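Local coordinates for protein L-lysine 6-monooxygenase involved in desferrioxamine biosynthesis (Erwinia amylovora CFBP1430, PDB 5O8P) that probably hydroxylates an amine nitrogen of cadaverine with NADPH and a bound FAD cofactor, a step in making the siderophore desferrioxamine, at residues 157-169 and 338-350. Numbering follows the deposited sequence.
Sequences LGTGPSAWSPACS and MATGYHYQPPAFV. With FAD (flavin-adenine dinucleotide), chain C.
Ser162 and His343 form a hydrogen-bonded pair at one end of a short two-stranded antiparallel ribbon, each backbone N-H reaching the other's carbonyl; His343 N to Ser162 O is 2.9 Å. Two residues further along, past the non-hydrogen-bonded pair Ala163-Tyr342, the ribbon is carried on by Trp164 N, which donates to Gly341 O at 3.0 Å, and by Thr340 OG1, which sits in the plane of the Trp164 carbonyl on a lone pair. CG of Trp164 stands opposite its backbone N (chi1 -179°), which carries the indole over the partner segment: its CE3 edge lies 3.5 Å from Thr340 O, while CD1 rests against His343 CB, so the ring straddles Thr340 and His343. Pro161 is the bump on the other side of the pair. Its CB fits the notch between the side chains of Tyr342 and Tyr344, 3.6 Å from His343 O. Tyr342 then lies along the backbone from Ser162 to Ala163, with CD2 3.5 Å from Ala163 N, while CE1, across the ring from CD2, comes within 3.3 Å of FAD C8M, a methyl of the flavin.

The two ends close differently. At one, the Met338 chain bends at chi2 and chi3 so that SD meets Pro166 CD and CE reaches Ser169 CB. At the other, Phe349 presents its ring edge to Leu157, CE1 to CD2 at 3.8 Å, and Pro347 CG packs on Thr159. Phe349 and Thr159 also border the FAD adenine, and Gly160 runs beside the pyrophosphate. Leu157 belongs to the sheet containing strand 8-14, Met338 to the parallel sheet containing 194-198. Paired connections of this kind, bridging an FAD-binding and an NADP-binding Rossmann-type domain, are characteristic of flavin-dependent N-hydroxylating monooxygenases.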
# COMPACT_ATOMS: atom_id res chain seq x y z
N LEU B 157 -26.83 -29.99 -8.08
CA LEU B 157 -26.33 -30.42 -6.77
C LEU B 157 -25.30 -29.44 -6.21
O LEU B 157 -24.14 -29.46 -6.60
CB LEU B 157 -25.72 -31.83 -6.88
CG LEU B 157 -26.60 -32.90 -7.53
CD1 LEU B 157 -25.91 -34.25 -7.58
CD2 LEU B 157 -27.94 -33.03 -6.84
N GLY B 158 -25.74 -28.57 -5.30
CA GLY B 158 -24.86 -27.62 -4.62
C GLY B 158 -24.68 -27.98 -3.16
O GLY B 158 -24.72 -27.10 -2.30
N THR B 159 -24.49 -29.28 -2.91
CA THR B 159 -24.46 -29.90 -1.59
C THR B 159 -23.27 -29.40 -0.76
O THR B 159 -23.35 -29.29 0.45
CB THR B 159 -24.41 -31.46 -1.75
OG1 THR B 159 -25.75 -31.98 -1.72
CG2 THR B 159 -23.59 -32.20 -0.68
N GLY B 160 -22.16 -29.13 -1.43
CA GLY B 160 -20.96 -28.69 -0.76
C GLY B 160 -20.13 -29.83 -0.20
O GLY B 160 -20.57 -30.99 -0.20
N PRO B 161 -18.87 -29.52 0.18
CA PRO B 161 -17.96 -30.54 0.65
C PRO B 161 -18.05 -30.63 2.16
O PRO B 161 -18.62 -29.74 2.78
CB PRO B 161 -16.60 -30.00 0.20
CG PRO B 161 -16.75 -28.51 0.24
CD PRO B 161 -18.22 -28.20 0.20
N SER B 162 -17.49 -31.68 2.72
CA SER B 162 -17.55 -31.92 4.16
C SER B 162 -16.16 -31.77 4.79
O SER B 162 -15.14 -31.98 4.12
CB SER B 162 -18.10 -33.32 4.43
OG SER B 162 -19.41 -33.47 3.89
N ALA B 163 -16.13 -31.42 6.07
CA ALA B 163 -14.89 -31.28 6.83
C ALA B 163 -14.11 -32.59 6.77
O ALA B 163 -14.71 -33.67 6.79
CB ALA B 163 -15.18 -30.92 8.27
N TRP B 164 -12.79 -32.48 6.68
CA TRP B 164 -11.91 -33.64 6.53
C TRP B 164 -10.74 -33.56 7.49
O TRP B 164 -10.11 -32.50 7.60
CB TRP B 164 -11.37 -33.70 5.11
CG TRP B 164 -10.47 -34.86 4.85
CD1 TRP B 164 -10.83 -36.11 4.45
CD2 TRP B 164 -9.04 -34.88 4.97
NE1 TRP B 164 -9.73 -36.91 4.31
CE2 TRP B 164 -8.61 -36.18 4.63
CE3 TRP B 164 -8.09 -33.92 5.35
CZ2 TRP B 164 -7.26 -36.55 4.64
CZ3 TRP B 164 -6.74 -34.29 5.36
CH2 TRP B 164 -6.35 -35.60 5.00
N SER B 165 -10.45 -34.68 8.15
CA SER B 165 -9.26 -34.85 8.99
C SER B 165 -8.52 -36.10 8.53
O SER B 165 -9.15 -37.01 7.99
CB SER B 165 -9.66 -34.98 10.45
OG SER B 165 -10.49 -33.90 10.85
N PRO B 166 -7.18 -36.17 8.76
CA PRO B 166 -6.41 -37.35 8.34
C PRO B 166 -6.95 -38.66 8.88
O PRO B 166 -7.53 -38.68 9.97
CB PRO B 166 -5.01 -37.08 8.91
CG PRO B 166 -4.93 -35.60 9.03
CD PRO B 166 -6.31 -35.18 9.42
N ALA B 167 -6.77 -39.75 8.13
CA ALA B 167 -7.32 -41.06 8.50
C ALA B 167 -6.92 -41.52 9.91
O ALA B 167 -7.75 -42.09 10.63
CB ALA B 167 -6.92 -42.11 7.47
N CYS B 168 -5.68 -41.25 10.30
CA CYS B 168 -5.16 -41.65 11.61
C CYS B 168 -5.76 -40.88 12.81
O CYS B 168 -5.62 -41.32 13.95
CB CYS B 168 -3.64 -41.51 11.63
SG CYS B 168 -3.06 -39.79 11.56
N SER B 169 -6.42 -39.75 12.56
CA SER B 169 -7.06 -38.95 13.61
C SER B 169 -8.47 -39.40 14.05
O SER B 169 -8.96 -38.96 15.09
CB SER B 169 -7.08 -37.46 13.20
OG SER B 169 -8.06 -37.20 12.19
N MET B 338 -7.19 -29.06 13.99
CA MET B 338 -7.01 -29.74 12.72
C MET B 338 -7.60 -28.87 11.58
O MET B 338 -8.77 -28.98 11.23
CB MET B 338 -7.67 -31.11 12.80
CG MET B 338 -7.13 -32.11 11.81
SD MET B 338 -5.58 -32.83 12.35
CE MET B 338 -6.15 -33.91 13.67
N ALA B 339 -6.77 -27.98 11.03
CA ALA B 339 -7.17 -27.09 9.93
C ALA B 339 -6.79 -27.72 8.59
O ALA B 339 -6.07 -27.15 7.78
CB ALA B 339 -6.50 -25.73 10.09
N THR B 340 -7.33 -28.91 8.37
CA THR B 340 -6.97 -29.73 7.23
C THR B 340 -7.99 -29.61 6.08
O THR B 340 -7.96 -30.40 5.12
CB THR B 340 -6.82 -31.18 7.69
OG1 THR B 340 -7.96 -31.55 8.48
CG2 THR B 340 -5.55 -31.33 8.53
N GLY B 341 -8.89 -28.64 6.18
CA GLY B 341 -9.82 -28.33 5.11
C GLY B 341 -10.92 -29.35 4.91
O GLY B 341 -11.30 -30.05 5.84
N TYR B 342 -11.42 -29.42 3.67
CA TYR B 342 -12.65 -30.11 3.30
C TYR B 342 -12.42 -31.06 2.11
O TYR B 342 -11.51 -30.85 1.32
CB TYR B 342 -13.72 -29.08 2.93
CG TYR B 342 -14.16 -28.19 4.07
CD1 TYR B 342 -13.36 -27.17 4.57
CD2 TYR B 342 -15.42 -28.36 4.64
CE1 TYR B 342 -13.78 -26.38 5.62
CE2 TYR B 342 -15.87 -27.54 5.67
CZ TYR B 342 -15.04 -26.55 6.17
OH TYR B 342 -15.48 -25.75 7.20
N HIS B 343 -13.24 -32.08 1.99
CA HIS B 343 -13.21 -33.01 0.85
C HIS B 343 -14.64 -33.23 0.36
O HIS B 343 -15.54 -33.30 1.20
CB HIS B 343 -12.54 -34.33 1.28
CG HIS B 343 -12.63 -35.45 0.29
ND1 HIS B 343 -12.10 -35.37 -0.98
CD2 HIS B 343 -13.13 -36.70 0.42
CE1 HIS B 343 -12.30 -36.52 -1.60
NE2 HIS B 343 -12.93 -37.34 -0.78
N TYR B 344 -14.88 -33.25 -0.95
CA TYR B 344 -16.21 -33.62 -1.46
C TYR B 344 -16.29 -35.13 -1.60
O TYR B 344 -15.38 -35.75 -2.13
CB TYR B 344 -16.55 -32.95 -2.81
CG TYR B 344 -17.94 -33.34 -3.35
CD1 TYR B 344 -18.12 -34.48 -4.16
CD2 TYR B 344 -19.07 -32.56 -3.07
CE1 TYR B 344 -19.38 -34.83 -4.65
CE2 TYR B 344 -20.33 -32.90 -3.56
CZ TYR B 344 -20.48 -34.04 -4.34
OH TYR B 344 -21.73 -34.37 -4.82
N GLN B 345 -17.38 -35.71 -1.13
CA GLN B 345 -17.76 -37.06 -1.54
C GLN B 345 -19.26 -37.08 -1.81
O GLN B 345 -20.04 -36.40 -1.11
CB GLN B 345 -17.32 -38.13 -0.53
CG GLN B 345 -17.92 -38.01 0.86
CD GLN B 345 -17.27 -38.97 1.85
OE1 GLN B 345 -16.05 -39.15 1.86
NE2 GLN B 345 -18.09 -39.58 2.70
N PRO B 346 -19.68 -37.83 -2.85
CA PRO B 346 -21.05 -37.75 -3.35
C PRO B 346 -22.05 -38.13 -2.25
O PRO B 346 -21.88 -39.18 -1.63
CB PRO B 346 -21.06 -38.76 -4.50
CG PRO B 346 -19.98 -39.73 -4.16
CD PRO B 346 -18.91 -38.89 -3.54
N PRO B 347 -23.09 -37.29 -2.00
CA PRO B 347 -24.00 -37.56 -0.89
C PRO B 347 -24.81 -38.85 -1.02
O PRO B 347 -24.92 -39.43 -2.11
CB PRO B 347 -24.91 -36.33 -0.86
CG PRO B 347 -24.87 -35.79 -2.23
CD PRO B 347 -23.48 -36.07 -2.73
N ALA B 348 -25.36 -39.28 0.11
CA ALA B 348 -26.03 -40.57 0.18
C ALA B 348 -27.10 -40.74 -0.90
O ALA B 348 -27.15 -41.78 -1.55
CB ALA B 348 -26.64 -40.75 1.56
N PHE B 349 -27.91 -39.69 -1.13
CA PHE B 349 -29.02 -39.76 -2.09
C PHE B 349 -28.65 -40.09 -3.54
O PHE B 349 -29.48 -40.61 -4.29
CB PHE B 349 -29.90 -38.49 -2.03
CG PHE B 349 -29.21 -37.22 -2.45
CD1 PHE B 349 -28.96 -36.94 -3.79
CD2 PHE B 349 -28.88 -36.26 -1.51
CE1 PHE B 349 -28.35 -35.75 -4.17
CE2 PHE B 349 -28.27 -35.06 -1.88
CZ PHE B 349 -28.01 -34.80 -3.21
N VAL B 350 -27.42 -39.80 -3.93
CA VAL B 350 -26.94 -40.05 -5.29
C VAL B 350 -26.89 -41.56 -5.64
O VAL B 350 -26.89 -41.91 -6.82
CB VAL B 350 -25.59 -39.32 -5.53
CG1 VAL B 350 -24.96 -39.70 -6.87
CG2 VAL B 350 -25.80 -37.81 -5.47
PA FAD C . -21.95 -25.02 1.47
O1A FAD C . -21.90 -24.07 2.66
O2A FAD C . -21.23 -26.34 1.56
O5B FAD C . -23.52 -25.26 1.18
C5B FAD C . -24.11 -26.55 1.17
C4B FAD C . -25.50 -26.58 1.78
O4B FAD C . -26.19 -27.77 1.34
C3B FAD C . -25.47 -26.64 3.30
O3B FAD C . -26.40 -25.67 3.82
C2B FAD C . -25.84 -28.08 3.64
O2B FAD C . -26.55 -28.23 4.88
C1B FAD C . -26.73 -28.47 2.47
N9A FAD C . -26.90 -29.92 2.23
C8A FAD C . -25.96 -30.88 2.11
N7A FAD C . -26.54 -32.09 1.89
C5A FAD C . -27.87 -31.92 1.86
C6A FAD C . -29.09 -32.76 1.67
N6A FAD C . -28.99 -34.09 1.46
N1A FAD C . -30.30 -32.15 1.72
C2A FAD C . -30.43 -30.83 1.93
N3A FAD C . -29.38 -30.01 2.11
C4A FAD C . -28.10 -30.48 2.09
N1 FAD C . -14.15 -18.94 -1.28
C2 FAD C . -14.00 -17.69 -1.79
O2 FAD C . -14.05 -17.56 -3.04
N3 FAD C . -13.80 -16.61 -1.02
C4 FAD C . -13.73 -16.69 0.33
O4 FAD C . -13.54 -15.68 1.02
C4X FAD C . -13.89 -18.02 0.97
N5 FAD C . -13.84 -18.18 2.31
C5X FAD C . -13.98 -19.41 2.86
C6 FAD C . -13.91 -19.51 4.25
C7 FAD C . -14.05 -20.74 4.89
C7M FAD C . -13.97 -20.82 6.40
C8 FAD C . -14.27 -21.96 4.07
C8M FAD C . -14.43 -23.30 4.74
C9 FAD C . -14.34 -21.87 2.68
C9A FAD C . -14.20 -20.64 2.02
N10 FAD C . -14.27 -20.49 0.59
C10 FAD C . -14.10 -19.18 0.06
C1' FAD C . -14.49 -21.63 -0.35
C2' FAD C . -15.98 -21.80 -0.73
O2' FAD C . -16.56 -20.52 -1.07
C3' FAD C . -16.83 -22.47 0.36
O3' FAD C . -16.33 -23.79 0.65
C4' FAD C . -18.32 -22.58 0.00
O4' FAD C . -19.10 -22.63 1.20
C5' FAD C . -18.63 -23.81 -0.84
O5' FAD C . -19.84 -23.59 -1.57
P FAD C . -21.11 -24.54 -1.35
O1P FAD C . -22.25 -24.01 -2.20
O2P FAD C . -20.57 -25.92 -1.60
O3P FAD C . -21.37 -24.16 0.21